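Local coordinates for protein D-lactate dehydrogenase (Fermentative) (Pseudomonas aeruginosa, PDB 6ABJ) that interconverts D-lactate and pyruvate with NAD(H), probably in the reductive direction during fermentation, as a tetrameric dehydrogenase of the D-isomer specific 2-hydroxyacid family, at residues L273-E285 with L297-H311. Residues are numbered along the deposited sequence; the frame is centred on the assembly and turned at random.
Sequences LDVYEEEADIFFE and LARLLSFPNVVVTAH
Leu297 sets its CD1 methyl squarely over the centre of the Tyr276 ring, 4.2 Å from the centroid, in a CH-pi contact. The Leu297 and Ile282 side chains slide past each other in opposite directions, meeting at Leu297 CD2 and Ile282 CG2. The phenol OH of Tyr276 is bonded to Asp294, just ahead of the helix that carries Leu297. Next in line, the Phe283 ring is sandwiched: Glu279 CB lies on one face and Ala310 CA on the other, 3.8 Å from the centroid, while Phe283 CZ reaches Val308 CG1. Beyond it, Val275 CG1 lies over one face of the His311 imidazole, and Phe284 CZ abuts His311 CB.

At the polar edge Glu279 OE2 accepts the ND1-H of His311 through its syn lone pair at 2.6 Å, nearly straight and in the ring plane. The carboxylate is turned 89° to the imidazole. Glu279 OE1 accepts Tyr276 N at 2.9 Å, which fixes the rotation of the carboxylate. A chi1 of -170°, CG trans to the backbone N, carries the Asp274 carboxylate across to Thr309, whose OG1 donates to the anti lone pair of Asp274 OD1 at 2.6 Å; Gln312 N and Ala313 N also bind this carboxylate. Asp274 and nearby Phe314 belong to the NADH site, empty in this model. An acetate, probably a crystallisation component, lies beside His311, consistent with a His-Glu pair at the active site as in related 2-hydroxyacid dehydrogenases.

Leu273 N to Val307 O (3.0 Å) and Thr309 N to Leu273 O (2.9 Å) join strand 268-273 in parallel to 306-308, an outermost strand of the Rossmann sheet within this chain. Helix 118-134 packs on Val307 and Thr309, helix 256-265 on Tyr276 and Leu300, and Phe148 of a second subunit on Ile282, Phe283 and Leu297.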
loop_
_atom_site.group_PDB
_atom_site.type_symbol
_atom_site.label_atom_id
_atom_site.label_comp_id
_atom_site.label_asym_id
_atom_site.label_seq_id
_atom_site.Cartn_x
_atom_site.Cartn_y
_atom_site.Cartn_z
ATOM N N LEU B 273 7.387 -11.440 -13.411
ATOM C CA LEU B 273 8.821 -11.402 -13.663
ATOM C C LEU B 273 9.572 -11.558 -12.367
ATOM O O LEU B 273 9.251 -10.916 -11.388
ATOM C CB LEU B 273 9.229 -10.057 -14.267
ATOM C CG LEU B 273 8.648 -9.634 -15.599
ATOM C CD1 LEU B 273 9.257 -8.247 -15.927
ATOM C CD2 LEU B 273 8.838 -10.602 -16.726
ATOM N N ASP B 274 10.564 -12.427 -12.377
ATOM C CA ASP B 274 11.586 -12.439 -11.329
ATOM C C ASP B 274 12.957 -11.934 -11.832
ATOM O O ASP B 274 13.862 -11.708 -11.008
ATOM C CB ASP B 274 11.761 -13.831 -10.732
ATOM C CG ASP B 274 12.638 -13.801 -9.483
ATOM O OD1 ASP B 274 12.276 -13.110 -8.493
ATOM O OD2 ASP B 274 13.709 -14.453 -9.461
ATOM N N VAL B 275 13.039 -11.637 -13.113
ATOM C CA VAL B 275 14.269 -11.151 -13.715
ATOM C C VAL B 275 13.934 -10.074 -14.701
ATOM O O VAL B 275 12.789 -9.989 -15.218
ATOM C CB VAL B 275 15.053 -12.314 -14.417
ATOM C CG1 VAL B 275 15.433 -13.409 -13.411
ATOM C CG2 VAL B 275 14.226 -12.891 -15.509
ATOM N N TYR B 276 14.933 -9.257 -14.977
ATOM C CA TYR B 276 14.776 -8.110 -15.870
ATOM C C TYR B 276 16.160 -7.803 -16.474
ATOM O O TYR B 276 17.191 -7.947 -15.815
ATOM C CB TYR B 276 14.209 -6.944 -15.103
ATOM C CG TYR B 276 13.993 -5.716 -15.901
ATOM C CD1 TYR B 276 13.011 -5.661 -16.880
ATOM C CD2 TYR B 276 14.741 -4.577 -15.667
ATOM C CE1 TYR B 276 12.815 -4.497 -17.631
ATOM C CE2 TYR B 276 14.530 -3.422 -16.401
ATOM C CZ TYR B 276 13.589 -3.395 -17.386
ATOM O OH TYR B 276 13.382 -2.259 -18.167
ATOM N N GLU B 277 16.150 -7.427 -17.731
ATOM C CA GLU B 277 17.390 -7.275 -18.487
ATOM C C GLU B 277 18.276 -6.198 -17.871
ATOM O O GLU B 277 19.469 -6.415 -17.732
ATOM C CB GLU B 277 17.048 -6.977 -19.934
ATOM C CG GLU B 277 18.255 -6.856 -20.853
ATOM C CD GLU B 277 17.866 -6.916 -22.317
ATOM O OE1 GLU B 277 16.684 -6.962 -22.681
ATOM O OE2 GLU B 277 18.772 -6.939 -23.133
ATOM N N GLU B 278 17.742 -5.104 -17.378
ATOM C CA GLU B 278 18.678 -4.199 -16.746
ATOM C C GLU B 278 19.008 -4.526 -15.237
ATOM O O GLU B 278 19.611 -3.684 -14.568
ATOM C CB GLU B 278 18.226 -2.747 -16.911
ATOM C CG GLU B 278 17.604 -2.450 -18.267
ATOM C CD GLU B 278 18.582 -2.594 -19.421
ATOM O OE1 GLU B 278 19.791 -2.782 -19.163
ATOM O OE2 GLU B 278 18.141 -2.515 -20.589
ATOM N N GLU B 279 18.656 -5.718 -14.710
ATOM C CA GLU B 279 18.554 -5.918 -13.264
ATOM C C GLU B 279 19.776 -5.663 -12.345
ATOM O O GLU B 279 19.611 -5.150 -11.239
ATOM C CB GLU B 279 17.980 -7.291 -12.957
ATOM C CG GLU B 279 18.938 -8.440 -13.108
ATOM C CD GLU B 279 18.293 -9.739 -12.763
ATOM O OE1 GLU B 279 17.265 -10.057 -13.373
ATOM O OE2 GLU B 279 18.812 -10.460 -11.918
ATOM N N ALA B 280 21.000 -6.020 -12.747
ATOM C CA ALA B 280 22.135 -5.847 -11.834
ATOM C C ALA B 280 22.346 -4.372 -11.425
ATOM O O ALA B 280 22.797 -4.090 -10.299
ATOM C CB ALA B 280 23.398 -6.474 -12.432
ATOM N N ASP B 281 21.945 -3.441 -12.290
ATOM C CA ASP B 281 21.928 -2.010 -11.972
ATOM C C ASP B 281 20.720 -1.503 -11.158
ATOM O O ASP B 281 20.688 -0.336 -10.772
ATOM C CB ASP B 281 21.882 -1.208 -13.276
ATOM C CG ASP B 281 23.218 -1.166 -13.979
ATOM O OD1 ASP B 281 24.198 -0.794 -13.289
ATOM O OD2 ASP B 281 23.281 -1.482 -15.198
ATOM N N ILE B 282 19.720 -2.354 -10.935
ATOM C CA ILE B 282 18.405 -1.904 -10.417
ATOM C C ILE B 282 18.051 -2.677 -9.158
ATOM O O ILE B 282 17.725 -2.102 -8.153
ATOM C CB ILE B 282 17.255 -2.169 -11.425
ATOM C CG1 ILE B 282 17.543 -1.573 -12.811
ATOM C CG2 ILE B 282 15.916 -1.636 -10.873
ATOM C CD1 ILE B 282 17.424 -0.075 -12.902
ATOM N N PHE B 283 18.079 -3.992 -9.279
ATOM C CA PHE B 283 17.688 -4.865 -8.239
ATOM C C PHE B 283 18.652 -4.907 -7.053
ATOM O O PHE B 283 19.742 -4.376 -7.084
ATOM C CB PHE B 283 17.519 -6.256 -8.796
ATOM C CG PHE B 283 16.280 -6.482 -9.685
ATOM C CD1 PHE B 283 15.361 -5.494 -9.999
ATOM C CD2 PHE B 283 16.022 -7.779 -10.132
ATOM C CE1 PHE B 283 14.249 -5.813 -10.800
ATOM C CE2 PHE B 283 14.958 -8.081 -10.932
ATOM C CZ PHE B 283 14.038 -7.113 -11.225
ATOM N N PHE B 284 18.170 -5.525 -5.988
ATOM C CA PHE B 284 18.896 -5.776 -4.767
ATOM C C PHE B 284 19.203 -4.546 -3.985
ATOM O O PHE B 284 20.090 -4.570 -3.160
ATOM C CB PHE B 284 20.219 -6.518 -5.079
ATOM C CG PHE B 284 20.060 -7.619 -6.073
ATOM C CD1 PHE B 284 19.325 -8.732 -5.736
ATOM C CD2 PHE B 284 20.589 -7.508 -7.351
ATOM C CE1 PHE B 284 19.138 -9.731 -6.651
ATOM C CE2 PHE B 284 20.408 -8.498 -8.278
ATOM C CZ PHE B 284 19.698 -9.622 -7.921
ATOM N N GLU B 285 18.504 -3.469 -4.247
ATOM C CA GLU B 285 18.708 -2.223 -3.557
ATOM C C GLU B 285 17.348 -1.559 -3.345
ATOM O O GLU B 285 16.509 -1.687 -4.196
ATOM C CB GLU B 285 19.451 -1.353 -4.526
ATOM C CG GLU B 285 19.931 -0.029 -3.951
ATOM C CD GLU B 285 21.415 -0.035 -3.638
ATOM O OE1 GLU B 285 21.990 -1.143 -3.499
ATOM O OE2 GLU B 285 21.994 1.078 -3.570
ATOM N N LEU B 297 10.566 -0.427 -17.113
ATOM C CA LEU B 297 10.304 -1.019 -15.829
ATOM C C LEU B 297 9.275 -0.222 -15.049
ATOM O O LEU B 297 8.428 -0.812 -14.428
ATOM C CB LEU B 297 11.582 -1.118 -14.978
ATOM C CG LEU B 297 11.452 -1.816 -13.644
ATOM C CD1 LEU B 297 10.988 -3.238 -13.833
ATOM C CD2 LEU B 297 12.770 -1.836 -12.886
ATOM N N ALA B 298 9.373 1.109 -15.044
ATOM C CA ALA B 298 8.394 1.906 -14.272
ATOM C C ALA B 298 6.941 1.613 -14.774
ATOM O O ALA B 298 5.964 1.518 -13.968
ATOM C CB ALA B 298 8.693 3.379 -14.332
ATOM N N ARG B 299 6.808 1.483 -16.055
ATOM C CA ARG B 299 5.500 1.273 -16.664
ATOM C C ARG B 299 5.005 -0.145 -16.335
ATOM O O ARG B 299 3.853 -0.317 -15.976
ATOM C CB ARG B 299 5.538 1.478 -18.177
ATOM C CG ARG B 299 4.172 1.342 -18.860
ATOM C CD ARG B 299 3.264 2.432 -18.408
ATOM N NE ARG B 299 2.213 2.751 -19.377
ATOM C CZ ARG B 299 0.894 2.628 -19.199
ATOM N NH1 ARG B 299 0.376 2.112 -18.095
ATOM N NH2 ARG B 299 0.075 2.987 -20.160
ATOM N N LEU B 300 5.898 -1.138 -16.392
ATOM C CA LEU B 300 5.517 -2.489 -16.024
ATOM C C LEU B 300 5.030 -2.571 -14.599
ATOM O O LEU B 300 4.010 -3.224 -14.344
ATOM C CB LEU B 300 6.710 -3.458 -16.179
ATOM C CG LEU B 300 7.084 -3.714 -17.632
ATOM C CD1 LEU B 300 8.442 -4.459 -17.715
ATOM C CD2 LEU B 300 5.994 -4.513 -18.324
ATOM N N LEU B 301 5.759 -1.931 -13.687
ATOM C CA LEU B 301 5.425 -1.942 -12.300
ATOM C C LEU B 301 3.994 -1.399 -11.946
ATOM O O LEU B 301 3.454 -1.829 -10.964
ATOM C CB LEU B 301 6.443 -1.225 -11.447
ATOM C CG LEU B 301 7.771 -2.008 -11.384
ATOM C CD1 LEU B 301 8.886 -1.072 -10.908
ATOM C CD2 LEU B 301 7.707 -3.254 -10.517
ATOM N N SER B 302 3.432 -0.562 -12.819
ATOM C CA SER B 302 2.150 0.090 -12.645
ATOM C C SER B 302 0.903 -0.732 -12.874
ATOM O O SER B 302 -0.173 -0.443 -12.331
ATOM C CB SER B 302 2.050 1.234 -13.668
ATOM O OG SER B 302 2.899 2.329 -13.387
ATOM N N PHE B 303 1.047 -1.717 -13.756
ATOM C CA PHE B 303 -0.085 -2.481 -14.254
ATOM C C PHE B 303 -0.608 -3.335 -13.103
ATOM O O PHE B 303 0.157 -3.881 -12.301
ATOM C CB PHE B 303 0.332 -3.403 -15.332
ATOM C CG PHE B 303 0.650 -2.710 -16.609
ATOM C CD1 PHE B 303 -0.344 -2.097 -17.308
ATOM C CD2 PHE B 303 1.913 -2.663 -17.101
ATOM C CE1 PHE B 303 -0.063 -1.464 -18.525
ATOM C CE2 PHE B 303 2.172 -2.084 -18.342
ATOM C CZ PHE B 303 1.203 -1.492 -19.038
ATOM N N PRO B 304 -1.906 -3.511 -13.058
ATOM C CA PRO B 304 -2.551 -4.237 -11.988
ATOM C C PRO B 304 -2.330 -5.741 -12.108
ATOM O O PRO B 304 -2.566 -6.453 -11.174
ATOM C CB PRO B 304 -4.067 -3.915 -12.218
ATOM C CG PRO B 304 -4.188 -3.624 -13.612
ATOM C CD PRO B 304 -2.884 -2.801 -13.888
ATOM N N ASN B 305 -1.939 -6.197 -13.275
ATOM C CA ASN B 305 -1.806 -7.586 -13.648
ATOM C C ASN B 305 -0.358 -7.938 -13.969
ATOM O O ASN B 305 -0.079 -8.885 -14.674
ATOM C CB ASN B 305 -2.703 -7.873 -14.863
ATOM C CG ASN B 305 -2.471 -6.892 -16.060
ATOM O OD1 ASN B 305 -2.010 -5.771 -15.897
ATOM N ND2 ASN B 305 -2.835 -7.345 -17.259
ATOM N N VAL B 306 0.532 -7.187 -13.347
ATOM C CA VAL B 306 1.987 -7.470 -13.339
ATOM C C VAL B 306 2.525 -7.544 -11.928
ATOM O O VAL B 306 2.205 -6.703 -11.115
ATOM C CB VAL B 306 2.755 -6.375 -14.079
ATOM C CG1 VAL B 306 4.251 -6.562 -13.970
ATOM C CG2 VAL B 306 2.307 -6.312 -15.517
ATOM N N VAL B 307 3.324 -8.591 -11.647
ATOM C CA VAL B 307 4.050 -8.714 -10.370
ATOM C C VAL B 307 5.509 -8.956 -10.711
ATOM O O VAL B 307 5.803 -9.850 -11.496
ATOM C CB VAL B 307 3.508 -9.934 -9.545
ATOM C CG1 VAL B 307 4.382 -10.169 -8.337
ATOM C CG2 VAL B 307 2.044 -9.642 -9.112
ATOM N N VAL B 308 6.352 -8.162 -10.082
ATOM C CA VAL B 308 7.810 -8.230 -10.259
ATOM C C VAL B 308 8.403 -8.481 -8.901
ATOM O O VAL B 308 8.087 -7.791 -7.947
ATOM C CB VAL B 308 8.390 -6.935 -10.794
ATOM C CG1 VAL B 308 9.951 -7.025 -10.859
ATOM C CG2 VAL B 308 7.779 -6.616 -12.130
ATOM N N THR B 309 9.217 -9.571 -8.812
ATOM C CA THR B 309 10.057 -9.821 -7.686
ATOM C C THR B 309 11.520 -9.638 -8.127
ATOM O O THR B 309 11.836 -9.859 -9.288
ATOM C CB THR B 309 9.787 -11.237 -7.057
ATOM O OG1 THR B 309 9.854 -12.242 -8.037
ATOM C CG2 THR B 309 8.343 -11.289 -6.423
ATOM N N ALA B 310 12.358 -9.208 -7.180
ATOM C CA ALA B 310 13.664 -8.662 -7.518
ATOM C C ALA B 310 14.754 -9.735 -7.458
ATOM O O ALA B 310 15.614 -9.769 -6.550
ATOM C CB ALA B 310 13.974 -7.421 -6.683
ATOM N N HIS B 311 14.623 -10.665 -8.390
ATOM C CA HIS B 311 15.439 -11.880 -8.485
ATOM C C HIS B 311 15.524 -12.639 -7.165
ATOM O O HIS B 311 16.602 -12.784 -6.529
ATOM C CB HIS B 311 16.815 -11.590 -9.049
ATOM C CG HIS B 311 17.448 -12.803 -9.667
ATOM N ND1 HIS B 311 18.272 -12.721 -10.760
ATOM C CD2 HIS B 311 17.274 -14.126 -9.419
ATOM C CE1 HIS B 311 18.579 -13.947 -11.169
ATOM N NE2 HIS B 311 18.000 -14.819 -10.360
#